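Long-range contacts in beta-1,3-glucanosyltransferase (Rhizomucor miehei CAU432, PDB 4WTP), which is a member of glycoside hydrolase family 17 and folds as a single-chain (beta/alpha)8, or TIM, barrel: residues 38-43 with 264-269; 127-132 with 164-169; 184-189 with 221-226; 202-207 with 257-262. One frame throughout, in Å; residues are numbered along the deposited sequence. Where two conformers were deposited one is given.

Interaction 1. Residues 38-43 with 264-269; sequences YGINYG and FSAFDE
In the (beta/alpha)8 barrel the first and last strands lie side by side, and beyond their hydrogen-bonded part Asn41 and Tyr42 meet Ser265 and Ala266. One backbone bond crosses here: Ala266 N gives its hydrogen to Asn41 O at 2.9 Å, with N almost on the C=O line (C=O...N 173°), although the bond is bent at the hydrogen (146°). The acceptor strand then parts from the loop, and a water spans the gap, accepting from Gly43 N (3.0 Å) and Phe267 N (3.2 Å). The aromatic rings of Tyr42 and Phe267 come together at their edges, Tyr42 CE1 lying 3.9 Å from Phe267 CE2. A chi1 of 175° turns the Tyr42 ring away from its own amide and carries it past the methyl of Ala266 to Phe267. A cis peptide joins Phe264 to Ser265 and folds Ser265 CB over the Phe264 ring, while Phe264 CD2 touches Asn41 CB at 4.0 Å. The Asn41 amide is held from beyond the contact: OD1 bonds Arg70, and ND2 gives a hydrogen to Ser222 O. Helix 52-62 covers the other end: Tyr42 OH bonds Asp58 and its ring meets Phe59 edge to face, while Ala266 and Phe267 pack on Leu62.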
loop_
_atom_site.group_PDB
_atom_site.type_symbol
_atom_site.label_atom_id
_atom_site.label_comp_id
_atom_site.label_asym_id
_atom_site.label_seq_id
_atom_site.Cartn_x
_atom_site.Cartn_y
_atom_site.Cartn_z
ATOM N N TYR A 38 6.417 -5.345 7.710
ATOM C CA TYR A 38 7.346 -4.419 7.078
ATOM C C TYR A 38 6.695 -3.014 7.053
ATOM O O TYR A 38 7.330 -1.999 7.379
ATOM C CB TYR A 38 7.686 -4.894 5.659
ATOM C CG TYR A 38 8.457 -3.867 4.874
ATOM C CD1 TYR A 38 9.835 -3.732 5.036
ATOM C CD2 TYR A 38 7.813 -3.036 3.952
ATOM C CE1 TYR A 38 10.537 -2.783 4.321
ATOM C CE2 TYR A 38 8.521 -2.090 3.237
ATOM C CZ TYR A 38 9.882 -1.963 3.423
ATOM O OH TYR A 38 10.579 -1.013 2.699
ATOM N N GLY A 39 5.429 -2.956 6.659
ATOM C CA GLY A 39 4.668 -1.717 6.746
ATOM C C GLY A 39 3.205 -1.994 6.547
ATOM O O GLY A 39 2.835 -3.099 6.159
ATOM N N ILE A 40 2.362 -1.006 6.843
ATOM C CA ILE A 40 0.909 -1.187 6.738
ATOM C C ILE A 40 0.289 -0.004 6.001
ATOM O O ILE A 40 0.612 1.183 6.260
ATOM C CB ILE A 40 0.258 -1.335 8.137
ATOM C CG1 ILE A 40 0.882 -2.460 8.953
ATOM C CG2 ILE A 40 -1.204 -1.686 8.006
ATOM C CD1 ILE A 40 0.413 -2.503 10.393
ATOM N N ASN A 41 -0.610 -0.329 5.068
ATOM C CA ASN A 41 -1.372 0.658 4.353
ATOM C C ASN A 41 -2.356 1.368 5.279
ATOM O O ASN A 41 -3.038 0.711 6.068
ATOM C CB ASN A 41 -2.115 0.001 3.197
ATOM C CG ASN A 41 -1.164 -0.375 2.070
ATOM O OD1 ASN A 41 -0.459 0.480 1.517
ATOM N ND2 ASN A 41 -1.102 -1.647 1.755
ATOM N N TYR A 42 -2.431 2.688 5.155
ATOM C CA TYR A 42 -3.247 3.506 6.034
ATOM C C TYR A 42 -4.217 4.336 5.232
ATOM O O TYR A 42 -3.813 5.276 4.552
ATOM C CB TYR A 42 -2.325 4.379 6.913
ATOM C CG TYR A 42 -3.065 5.361 7.778
ATOM C CD1 TYR A 42 -3.747 4.928 8.906
ATOM C CD2 TYR A 42 -3.110 6.719 7.446
ATOM C CE1 TYR A 42 -4.435 5.821 9.710
ATOM C CE2 TYR A 42 -3.789 7.638 8.245
ATOM C CZ TYR A 42 -4.432 7.180 9.389
ATOM O OH TYR A 42 -5.117 8.061 10.197
ATOM N N GLY A 43 -5.500 3.998 5.328
ATOM C CA GLY A 43 -6.519 4.662 4.532
ATOM C C GLY A 43 -6.959 5.984 5.123
ATOM O O GLY A 43 -6.943 6.158 6.328
ATOM N N PHE A 264 -2.615 -4.702 3.604
ATOM C CA PHE A 264 -3.847 -3.911 3.432
ATOM C C PHE A 264 -4.947 -4.487 4.323
ATOM O O PHE A 264 -5.380 -5.612 4.070
ATOM C CB PHE A 264 -4.300 -3.967 1.955
ATOM C CG PHE A 264 -5.426 -3.033 1.651
ATOM C CD1 PHE A 264 -6.763 -3.443 1.808
ATOM C CD2 PHE A 264 -5.161 -1.714 1.288
ATOM C CE1 PHE A 264 -7.810 -2.557 1.567
ATOM C CE2 PHE A 264 -6.206 -0.828 1.049
ATOM C CZ PHE A 264 -7.533 -1.245 1.197
ATOM N N SER A 265 -5.411 -3.773 5.336
ATOM C CA SER A 265 -5.009 -2.395 5.658
ATOM C C SER A 265 -4.983 -2.273 7.181
ATOM O O SER A 265 -5.275 -3.237 7.899
ATOM C CB SER A 265 -6.049 -1.399 5.082
ATOM O OG SER A 265 -7.334 -1.586 5.666
ATOM N N ALA A 266 -4.628 -1.084 7.675
ATOM C CA ALA A 266 -4.516 -0.879 9.108
ATOM C C ALA A 266 -5.856 -1.067 9.849
ATOM O O ALA A 266 -5.942 -1.836 10.817
ATOM C CB ALA A 266 -3.932 0.509 9.395
ATOM N N PHE A 267 -6.871 -0.354 9.376
ATOM C CA PHE A 267 -8.168 -0.287 10.069
ATOM C C PHE A 267 -9.328 -0.565 9.134
ATOM O O PHE A 267 -9.256 -0.234 7.959
ATOM C CB PHE A 267 -8.374 1.098 10.695
ATOM C CG PHE A 267 -7.244 1.490 11.595
ATOM C CD1 PHE A 267 -7.097 0.880 12.834
ATOM C CD2 PHE A 267 -6.299 2.459 11.204
ATOM C CE1 PHE A 267 -6.041 1.209 13.668
ATOM C CE2 PHE A 267 -5.239 2.796 12.051
ATOM C CZ PHE A 267 -5.113 2.174 13.286
ATOM N N ASP A 268 -10.385 -1.200 9.645
ATOM C CA ASP A 268 -11.622 -1.301 8.877
ATOM C C ASP A 268 -12.080 0.111 8.481
ATOM O O ASP A 268 -11.917 1.069 9.246
ATOM C CB ASP A 268 -12.730 -1.925 9.718
ATOM C CG ASP A 268 -12.563 -3.394 9.927
ATOM O OD1 ASP A 268 -11.823 -4.056 9.141
ATOM O OD2 ASP A 268 -13.171 -3.923 10.903
ATOM N N GLU A 269 -12.656 0.227 7.298
ATOM C CA GLU A 269 -13.137 1.510 6.800
ATOM C C GLU A 269 -14.619 1.413 6.441
ATOM O O GLU A 269 -14.974 1.080 5.306
ATOM C CB GLU A 269 -12.316 1.926 5.596
ATOM C CG GLU A 269 -10.857 2.204 5.951
ATOM C CD GLU A 269 -10.074 2.718 4.749
ATOM O OE1 GLU A 269 -9.897 3.951 4.605
ATOM O OE2 GLU A 269 -9.653 1.888 3.925
HETATM O O HOH W 1 -6.644 1.757 7.040
#

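Interaction 2. Residues 127-132 with 164-169; sequences GLIVGS and ATADVY
Ile129 pairs with Ala164 and Ser132 with Ala166 in a parallel ladder whose register slips by one residue, a beta bulge in strand 125-132. Three backbone bonds hold it: Ala164 N to Leu128 O (2.9 Å), Val130 N to Ala164 O (2.8 Å, 175° at the hydrogen) and Ala166 N to Gly131 O (3.2 Å). Within the bulge Val130 is the centre of an inverse gamma turn, and the backbone angles at Gly131 would jam a CB against the preceding carbonyl oxygen, which by itself calls for glycine. A side-chain bond takes up Val130 O, which no strand N-H across the contact reaches. Thr165 OG1, swung opposite its own backbone N (chi1 -162°), donates to Val130 O at 2.7 Å from well above the carbonyl plane. A CA-H...O contact from Ser132 CA to Ala166 O, 3.3 Å, follows where the strands run on. Apolar contact is small: Ile129 CG2 rests on Ala166 CB at 3.8 Å, on the face that also carries Ala164 and Ser132, whose OG is bonded to Asn186. In an unbroken register Val130 O would be expected to receive Ala166 N. The bulge hands that donor to Gly131 O and the threonine hydroxyl replaces it, so that the buried carbonyls of Leu128, Val130 and Gly131 all keep a partner.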
loop_
_atom_site.group_PDB
_atom_site.type_symbol
_atom_site.label_atom_id
_atom_site.label_comp_id
_atom_site.label_asym_id
_atom_site.label_seq_id
_atom_site.Cartn_x
_atom_site.Cartn_y
_atom_site.Cartn_z
ATOM N N GLY A 127 10.054 5.515 -0.054
ATOM C CA GLY A 127 9.697 5.391 -1.465
ATOM C C GLY A 127 8.550 6.302 -1.815
ATOM O O GLY A 127 7.746 6.656 -0.931
ATOM N N LEU A 128 8.490 6.662 -3.094
ATOM C CA LEU A 128 7.379 7.406 -3.645
ATOM C C LEU A 128 6.679 6.482 -4.655
ATOM O O LEU A 128 7.320 6.008 -5.616
ATOM C CB LEU A 128 7.922 8.645 -4.332
ATOM C CG LEU A 128 6.917 9.670 -4.823
ATOM C CD1 LEU A 128 5.949 10.195 -3.766
ATOM C CD2 LEU A 128 7.704 10.823 -5.387
ATOM N N ILE A 129 5.385 6.263 -4.453
ATOM C CA ILE A 129 4.627 5.353 -5.296
ATOM C C ILE A 129 3.817 6.188 -6.282
ATOM O O ILE A 129 2.857 6.867 -5.912
ATOM C CB ILE A 129 3.718 4.441 -4.452
ATOM C CG1 ILE A 129 4.491 3.756 -3.306
ATOM C CG2 ILE A 129 3.039 3.412 -5.362
ATOM C CD1 ILE A 129 3.578 3.011 -2.341
ATOM N N VAL A 130 4.229 6.175 -7.540
ATOM C CA VAL A 130 3.694 7.074 -8.548
ATOM C C VAL A 130 2.474 6.408 -9.170
ATOM O O VAL A 130 2.562 5.753 -10.207
ATOM C CB VAL A 130 4.760 7.451 -9.605
ATOM C CG1 VAL A 130 4.206 8.517 -10.546
ATOM C CG2 VAL A 130 6.031 7.925 -8.907
ATOM N N GLY A 131 1.338 6.573 -8.497
ATOM C CA GLY A 131 0.095 5.964 -8.939
ATOM C C GLY A 131 -0.098 4.552 -8.437
ATOM O O GLY A 131 0.866 3.829 -8.136
ATOM N N SER A 132 -1.356 4.152 -8.380
ATOM C CA SER A 132 -1.726 2.771 -8.071
ATOM C C SER A 132 -2.836 2.347 -9.009
ATOM O O SER A 132 -3.895 2.993 -9.059
ATOM C CB SER A 132 -2.234 2.680 -6.629
ATOM O OG SER A 132 -2.698 1.360 -6.338
ATOM N N ALA A 164 8.595 4.096 -7.453
ATOM C CA ALA A 164 7.938 2.883 -7.918
ATOM C C ALA A 164 6.606 3.282 -8.516
ATOM O O ALA A 164 6.200 4.429 -8.427
ATOM C CB ALA A 164 7.695 1.929 -6.761
ATOM N N THR A 165 5.952 2.324 -9.160
ATOM C CA THR A 165 4.519 2.409 -9.361
ATOM C C THR A 165 3.898 1.124 -8.851
ATOM O O THR A 165 4.590 0.112 -8.724
ATOM C CB THR A 165 4.188 2.676 -10.830
ATOM O OG1 THR A 165 2.839 3.172 -10.925
ATOM C CG2 THR A 165 4.423 1.414 -11.673
ATOM N N ALA A 166 2.621 1.196 -8.499
ATOM C CA ALA A 166 1.900 0.011 -8.026
ATOM C C ALA A 166 0.839 -0.376 -9.048
ATOM O O ALA A 166 0.125 0.499 -9.544
ATOM C CB ALA A 166 1.216 0.322 -6.690
ATOM N N ASP A 167 0.758 -1.660 -9.374
ATOM C CA ASP A 167 -0.287 -2.115 -10.284
ATOM C C ASP A 167 -0.494 -3.594 -10.122
ATOM O O ASP A 167 0.212 -4.245 -9.358
ATOM C CB ASP A 167 0.028 -1.724 -11.748
ATOM C CG ASP A 167 -1.236 -1.322 -12.534
ATOM O OD1 ASP A 167 -2.277 -1.961 -12.364
ATOM O OD2 ASP A 167 -1.211 -0.324 -13.293
ATOM N N VAL A 168 -1.439 -4.137 -10.883
ATOM C CA VAL A 168 -1.729 -5.560 -10.850
ATOM C C VAL A 168 -0.658 -6.336 -11.584
ATOM O O VAL A 168 0.169 -5.747 -12.309
ATOM C CB VAL A 168 -3.124 -5.867 -11.421
ATOM C CG1 VAL A 168 -4.164 -5.173 -10.576
ATOM C CG2 VAL A 168 -3.226 -5.450 -12.883
ATOM N N TYR A 169 -0.646 -7.651 -11.407
ATOM C CA TYR A 169 0.547 -8.414 -11.764
ATOM C C TYR A 169 0.861 -8.454 -13.259
ATOM O O TYR A 169 2.015 -8.696 -13.635
ATOM C CB TYR A 169 0.502 -9.818 -11.176
ATOM C CG TYR A 169 -0.497 -10.759 -11.822
ATOM C CD1 TYR A 169 -0.140 -11.542 -12.930
ATOM C CD2 TYR A 169 -1.783 -10.883 -11.301
ATOM C CE1 TYR A 169 -1.061 -12.411 -13.508
ATOM C CE2 TYR A 169 -2.711 -11.740 -11.875
ATOM C CZ TYR A 169 -2.337 -12.495 -12.977
ATOM O OH TYR A 169 -3.242 -13.358 -13.539
#

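Interaction 3. Residues 184-189 with 221-226; sequences MMNAFP and ISETGW
The Asn186 amide lies flat against the Glu223 carboxylate, their planes 8° apart, with Asn186 CG 3.5 Å from Glu223 OE1. The same oxygen points into the edge of the Phe188 ring, 3.4 Å from CE1, and that ring is turned 63° from the carboxylate. Glu223 is therefore stacked on one neighbour and edge-on to the next. Polar bonds fix the pair: in the modelled conformer described, one of two, Ser222 OG donates to Asn186 OD1 at 2.6 Å, and a water gives its hydrogens to Asn186 OD1 and Glu223 OE2. Over one face of the Phe188 ring lies Thr224 CA, in a CH-pi contact 4.1 Å from the centroid. Thr224 OG1 donates to Ala187 O at 2.6 Å, arriving nearly in line with the C=O bond, and also bonds Tyr246 OH. On the opposite side of the sheet Met185 and Ile221 run alongside each other, Met185 CE 4.1 Å from Ile221 CD1. The register shifts by one at Ser222, a beta bulge: Met185 O receives Ser222 N and, weakly, Glu223 N, before Ala187 N bonds Glu223 O at 3.0 Å. Asn186 and Glu223 face the barrel interior, where Asn186 ND2 also bonds Ser132 and Glu133. Met185 packs outward on Leu203 and Val210 of helix 196-212, and Thr224 reaches Val250 and Tyr246 of helix 240-256.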
loop_
_atom_site.group_PDB
_atom_site.type_symbol
_atom_site.label_atom_id
_atom_site.label_comp_id
_atom_site.label_asym_id
_atom_site.label_seq_id
_atom_site.Cartn_x
_atom_site.Cartn_y
_atom_site.Cartn_z
ATOM N N MET A 184 5.982 -2.327 -7.426
ATOM C CA MET A 184 5.144 -2.771 -6.312
ATOM C C MET A 184 3.853 -3.384 -6.838
ATOM O O MET A 184 3.114 -2.777 -7.624
ATOM C CB MET A 184 4.792 -1.624 -5.364
ATOM C CG MET A 184 5.979 -0.870 -4.787
ATOM S SD MET A 184 5.593 0.176 -3.285
ATOM C CE MET A 184 5.744 -1.093 -1.991
ATOM N N MET A 185 3.579 -4.590 -6.403
ATOM C CA MET A 185 2.379 -5.314 -6.802
ATOM C C MET A 185 1.187 -5.136 -5.878
ATOM O O MET A 185 1.293 -5.255 -4.701
ATOM C CB MET A 185 2.715 -6.796 -6.843
ATOM C CG MET A 185 1.581 -7.695 -7.386
ATOM S SD MET A 185 1.912 -9.544 -7.442
ATOM C CE MET A 185 1.921 -10.004 -5.653
ATOM N N ASN A 186 0.036 -4.896 -6.490
ATOM C CA ASN A 186 -1.238 -4.993 -5.749
ATOM C C ASN A 186 -1.864 -6.286 -6.203
ATOM O O ASN A 186 -2.030 -6.497 -7.419
ATOM C CB ASN A 186 -2.208 -3.888 -6.164
ATOM C CG ASN A 186 -1.734 -2.487 -5.843
ATOM O OD1 ASN A 186 -0.893 -2.253 -4.994
ATOM N ND2 ASN A 186 -2.356 -1.526 -6.500
ATOM N N ALA A 187 -2.242 -7.157 -5.276
ATOM C CA ALA A 187 -2.902 -8.406 -5.675
ATOM C C ALA A 187 -3.802 -8.862 -4.559
ATOM O O ALA A 187 -3.360 -8.952 -3.404
ATOM C CB ALA A 187 -1.865 -9.488 -5.988
ATOM N N PHE A 188 -5.030 -9.233 -4.899
ATOM C CA PHE A 188 -5.975 -9.773 -3.942
ATOM C C PHE A 188 -6.602 -11.044 -4.468
ATOM O O PHE A 188 -7.620 -10.987 -5.186
ATOM C CB PHE A 188 -7.096 -8.773 -3.682
ATOM C CG PHE A 188 -6.650 -7.535 -2.938
ATOM C CD1 PHE A 188 -6.096 -6.452 -3.645
ATOM C CD2 PHE A 188 -6.815 -7.433 -1.543
ATOM C CE1 PHE A 188 -5.688 -5.306 -2.975
ATOM C CE2 PHE A 188 -6.420 -6.271 -0.871
ATOM C CZ PHE A 188 -5.852 -5.224 -1.591
ATOM N N PRO A 189 -6.055 -12.205 -4.074
ATOM C CA PRO A 189 -6.697 -13.464 -4.412
ATOM C C PRO A 189 -8.200 -13.520 -4.059
ATOM O O PRO A 189 -8.971 -14.201 -4.758
ATOM C CB PRO A 189 -5.863 -14.476 -3.636
ATOM C CG PRO A 189 -4.467 -13.892 -3.706
ATOM C CD PRO A 189 -4.689 -12.410 -3.544
ATOM N N ILE A 221 5.572 -5.730 -2.503
ATOM C CA ILE A 221 4.105 -5.868 -2.563
ATOM C C ILE A 221 3.486 -4.642 -1.912
ATOM O O ILE A 221 3.664 -4.421 -0.716
ATOM C CB ILE A 221 3.631 -7.197 -1.945
ATOM C CG1 ILE A 221 4.262 -8.382 -2.702
ATOM C CG2 ILE A 221 2.108 -7.282 -1.953
ATOM C CD1 ILE A 221 3.933 -9.742 -2.112
ATOM N N SER A 222 2.752 -3.842 -2.680
ATOM C CA SER A 222 2.147 -2.634 -2.132
ATOM C C SER A 222 0.793 -2.865 -1.476
ATOM O O SER A 222 0.402 -2.077 -0.628
ATOM C CB SER A 222 2.038 -1.560 -3.202
ATOM O OG SER A 222 1.682 -2.173 -4.418
ATOM N N GLU A 223 0.088 -3.928 -1.870
ATOM C CA GLU A 223 -1.213 -4.227 -1.247
ATOM C C GLU A 223 -1.553 -5.695 -1.397
ATOM O O GLU A 223 -1.491 -6.254 -2.523
ATOM C CB GLU A 223 -2.391 -3.483 -1.909
ATOM C CG GLU A 223 -2.434 -1.982 -1.878
ATOM C CD GLU A 223 -3.555 -1.448 -2.733
ATOM O OE1 GLU A 223 -4.259 -2.227 -3.385
ATOM O OE2 GLU A 223 -3.699 -0.241 -2.826
ATOM N N THR A 224 -1.996 -6.296 -0.284
ATOM C CA THR A 224 -2.799 -7.515 -0.315
ATOM C C THR A 224 -3.452 -7.626 1.060
ATOM O O THR A 224 -2.960 -7.056 2.041
ATOM C CB THR A 224 -1.982 -8.776 -0.621
ATOM O OG1 THR A 224 -2.905 -9.815 -0.943
ATOM C CG2 THR A 224 -1.170 -9.238 0.596
ATOM N N GLY A 225 -4.577 -8.326 1.113
ATOM C CA GLY A 225 -5.334 -8.478 2.355
ATOM C C GLY A 225 -6.554 -9.335 2.095
ATOM O O GLY A 225 -6.755 -9.812 0.972
ATOM N N TRP A 226 -7.401 -9.498 3.115
ATOM C CA TRP A 226 -8.512 -10.430 3.060
ATOM C C TRP A 226 -9.563 -9.899 4.020
ATOM O O TRP A 226 -9.245 -9.558 5.180
ATOM C CB TRP A 226 -8.064 -11.833 3.502
ATOM C CG TRP A 226 -9.091 -12.886 3.231
ATOM C CD1 TRP A 226 -10.253 -13.151 3.961
ATOM C CD2 TRP A 226 -9.103 -13.802 2.096
ATOM N NE1 TRP A 226 -10.925 -14.207 3.375
ATOM C CE2 TRP A 226 -10.275 -14.638 2.257
ATOM C CE3 TRP A 226 -8.247 -14.049 1.034
ATOM C CZ2 TRP A 226 -10.582 -15.644 1.364
ATOM C CZ3 TRP A 226 -8.597 -15.046 0.124
ATOM C CH2 TRP A 226 -9.729 -15.836 0.291
HETATM O O HOH W 2 -1.063 0.374 -3.917
#

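Interaction 4. Residues 202-207 with 257-262; sequences TLMSHY and RNIDLL
Met204 and Tyr207, three residues apart on helix 196-212, face Arg257 and Ile259 across a backbone separation of 9.5 Å between CA atoms at the nearest pairs, and no hydrogen bond crosses. Segment 257-262 has just left helix 240-256 through a Schellman motif, with Asn258 at positive phi as its C-prime residue, and this turns Ile259 toward helix 196-212. Its CD1 methyl lies over one face of the Tyr207 ring, 3.6 Å from the centroid and 15° off the normal, a CH-pi contact shifted toward the rim on the CE2 and CZ side. Ile259 CG2 extends the cover to the other flank, 3.7 Å from Tyr207 CE1. With Tyr207 CG anti to the backbone N (chi1 176°), the ring projects from the helix with one face against Ile259, and its OH bonds Val219 O. In the modelled conformer described, one of two, Met204 bends at chi2 and chi3 to bring CE tip to tip with Ile259 CD1 at 3.7 Å. The same methyl touches Arg257 CD, also at 3.7 Å, where the contact opens to solvent. Ile259 packs further on Val254 and Ile221. The contact joins helix 196-212 to the loop between helix 240-256 and strand 262-263, in the helical layer outside the strands of the (beta/alpha)8 barrel.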
loop_
_atom_site.group_PDB
_atom_site.type_symbol
_atom_site.label_atom_id
_atom_site.label_comp_id
_atom_site.label_asym_id
_atom_site.label_seq_id
_atom_site.Cartn_x
_atom_site.Cartn_y
_atom_site.Cartn_z
ATOM N N THR A 202 -1.254 -18.361 -4.285
ATOM C CA THR A 202 -1.598 -17.630 -5.518
ATOM C C THR A 202 -0.934 -16.256 -5.489
ATOM O O THR A 202 -0.462 -15.789 -6.522
ATOM C CB THR A 202 -3.121 -17.449 -5.623
ATOM O OG1 THR A 202 -3.726 -18.732 -5.778
ATOM C CG2 THR A 202 -3.535 -16.569 -6.806
ATOM N N LEU A 203 -0.912 -15.584 -4.328
ATOM C CA LEU A 203 -0.239 -14.296 -4.208
ATOM C C LEU A 203 1.217 -14.447 -4.662
ATOM O O LEU A 203 1.732 -13.626 -5.392
ATOM C CB LEU A 203 -0.271 -13.836 -2.751
ATOM C CG LEU A 203 0.482 -12.525 -2.506
ATOM C CD1 LEU A 203 -0.333 -11.371 -3.075
ATOM C CD2 LEU A 203 0.695 -12.300 -1.023
ATOM N N MET A 204 1.878 -15.513 -4.229
ATOM C CA MET A 204 3.274 -15.724 -4.575
ATOM C C MET A 204 3.478 -16.013 -6.065
ATOM O O MET A 204 4.469 -15.560 -6.660
ATOM C CB MET A 204 3.887 -16.829 -3.698
ATOM C CG MET A 204 4.200 -16.404 -2.263
ATOM S SD MET A 204 5.428 -15.081 -2.107
ATOM C CE MET A 204 6.410 -15.310 -3.581
ATOM N N SER A 205 2.558 -16.760 -6.658
ATOM C CA SER A 205 2.600 -16.992 -8.103
ATOM C C SER A 205 2.493 -15.680 -8.872
ATOM O O SER A 205 3.210 -15.448 -9.856
ATOM C CB SER A 205 1.503 -17.953 -8.530
ATOM O OG SER A 205 1.879 -19.264 -8.186
ATOM N N HIS A 206 1.604 -14.804 -8.426
ATOM C CA HIS A 206 1.445 -13.496 -9.061
ATOM C C HIS A 206 2.700 -12.663 -8.859
ATOM O O HIS A 206 3.163 -12.005 -9.814
ATOM C CB HIS A 206 0.217 -12.770 -8.521
ATOM C CG HIS A 206 -1.082 -13.405 -8.895
ATOM N ND1 HIS A 206 -1.189 -14.359 -9.842
ATOM C CD2 HIS A 206 -2.360 -13.160 -8.437
ATOM C CE1 HIS A 206 -2.488 -14.713 -9.970
ATOM N NE2 HIS A 206 -3.199 -13.987 -9.101
ATOM N N TYR A 207 3.310 -12.749 -7.666
ATOM C CA TYR A 207 4.570 -12.071 -7.423
ATOM C C TYR A 207 5.621 -12.505 -8.437
ATOM O O TYR A 207 6.333 -11.676 -8.972
ATOM C CB TYR A 207 5.034 -12.357 -5.990
ATOM C CG TYR A 207 6.376 -11.785 -5.650
ATOM C CD1 TYR A 207 6.483 -10.456 -5.246
ATOM C CD2 TYR A 207 7.548 -12.552 -5.776
ATOM C CE1 TYR A 207 7.701 -9.898 -4.956
ATOM C CE2 TYR A 207 8.787 -11.983 -5.493
ATOM C CZ TYR A 207 8.852 -10.654 -5.064
ATOM O OH TYR A 207 10.069 -10.044 -4.788
ATOM N N ARG A 257 10.792 -15.525 1.649
ATOM C CA ARG A 257 11.381 -15.095 0.386
ATOM C C ARG A 257 12.010 -13.713 0.455
ATOM O O ARG A 257 12.447 -13.192 -0.565
ATOM C CB ARG A 257 10.327 -15.156 -0.724
ATOM C CG ARG A 257 9.844 -16.580 -1.036
ATOM C CD ARG A 257 9.564 -16.840 -2.509
ATOM N NE ARG A 257 10.752 -17.313 -3.224
ATOM C CZ ARG A 257 11.374 -16.652 -4.200
ATOM N NH1 ARG A 257 10.931 -15.468 -4.621
ATOM N NH2 ARG A 257 12.447 -17.186 -4.773
ATOM N N ASN A 258 12.058 -13.121 1.651
ATOM C CA ASN A 258 12.646 -11.807 1.825
ATOM C C ASN A 258 11.990 -10.728 0.938
ATOM O O ASN A 258 12.657 -9.865 0.343
ATOM C CB ASN A 258 14.167 -11.853 1.570
ATOM C CG ASN A 258 14.903 -10.746 2.291
ATOM O OD1 ASN A 258 14.354 -10.122 3.201
ATOM N ND2 ASN A 258 16.158 -10.499 1.902
ATOM N N ILE A 259 10.656 -10.748 0.884
ATOM C CA ILE A 259 9.912 -9.778 0.126
ATOM C C ILE A 259 9.353 -8.720 1.074
ATOM O O ILE A 259 8.816 -9.085 2.127
ATOM C CB ILE A 259 8.758 -10.480 -0.598
ATOM C CG1 ILE A 259 9.292 -11.527 -1.587
ATOM C CG2 ILE A 259 7.849 -9.477 -1.285
ATOM C CD1 ILE A 259 8.217 -12.456 -2.066
ATOM N N ASP A 260 9.472 -7.445 0.702
ATOM C CA ASP A 260 8.887 -6.328 1.453
ATOM C C ASP A 260 7.404 -6.172 1.093
ATOM O O ASP A 260 7.058 -6.051 -0.085
ATOM C CB ASP A 260 9.630 -5.001 1.179
ATOM C CG ASP A 260 11.081 -4.994 1.638
ATOM O OD1 ASP A 260 11.464 -5.820 2.492
ATOM O OD2 ASP A 260 11.790 -4.103 1.141
ATOM N N LEU A 261 6.562 -6.183 2.128
ATOM C CA LEU A 261 5.118 -6.156 1.973
ATOM C C LEU A 261 4.468 -5.025 2.770
ATOM O O LEU A 261 4.749 -4.875 3.970
ATOM C CB LEU A 261 4.537 -7.489 2.476
ATOM C CG LEU A 261 3.037 -7.519 2.787
ATOM C CD1 LEU A 261 2.270 -7.396 1.492
ATOM C CD2 LEU A 261 2.675 -8.790 3.546
ATOM N N LEU A 262 3.575 -4.281 2.123
ATOM C CA LEU A 262 2.688 -3.343 2.832
ATOM C C LEU A 262 1.324 -4.026 2.921
ATOM O O LEU A 262 0.657 -4.236 1.882
ATOM C CB LEU A 262 2.563 -2.035 2.046
ATOM C CG LEU A 262 3.883 -1.288 1.837
ATOM C CD1 LEU A 262 3.639 -0.066 0.944
ATOM C CD2 LEU A 262 4.540 -0.933 3.179
#

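Overall arrangement
Interactions 1, 2 and 3 are buried: 2 and 3 lie in the barrel wall, and 1 where the first strand meets the loop following the last. Interaction 4 lies farther out, between helix and loop, and is partly buried. Interactions 2 and 3 each join neighbouring parallel strands through a bulged register, and strands 163-167 and 182-186 place them next to each other, linked by Asn186 N to Asp167 O. Interaction 3 touches interaction 1 through Phe264 N and Thr224 O, and interaction 4 through Ile221 with Asp260 and Leu262, which closes the barrel between its seventh and eighth strands. Chemistry follows place: backbone and hydroxyl bonds dominate 2; 3 adds an amide-carboxylate stack, a ring and a water; water and aromatic edges help in 1; 4 is largely apolar.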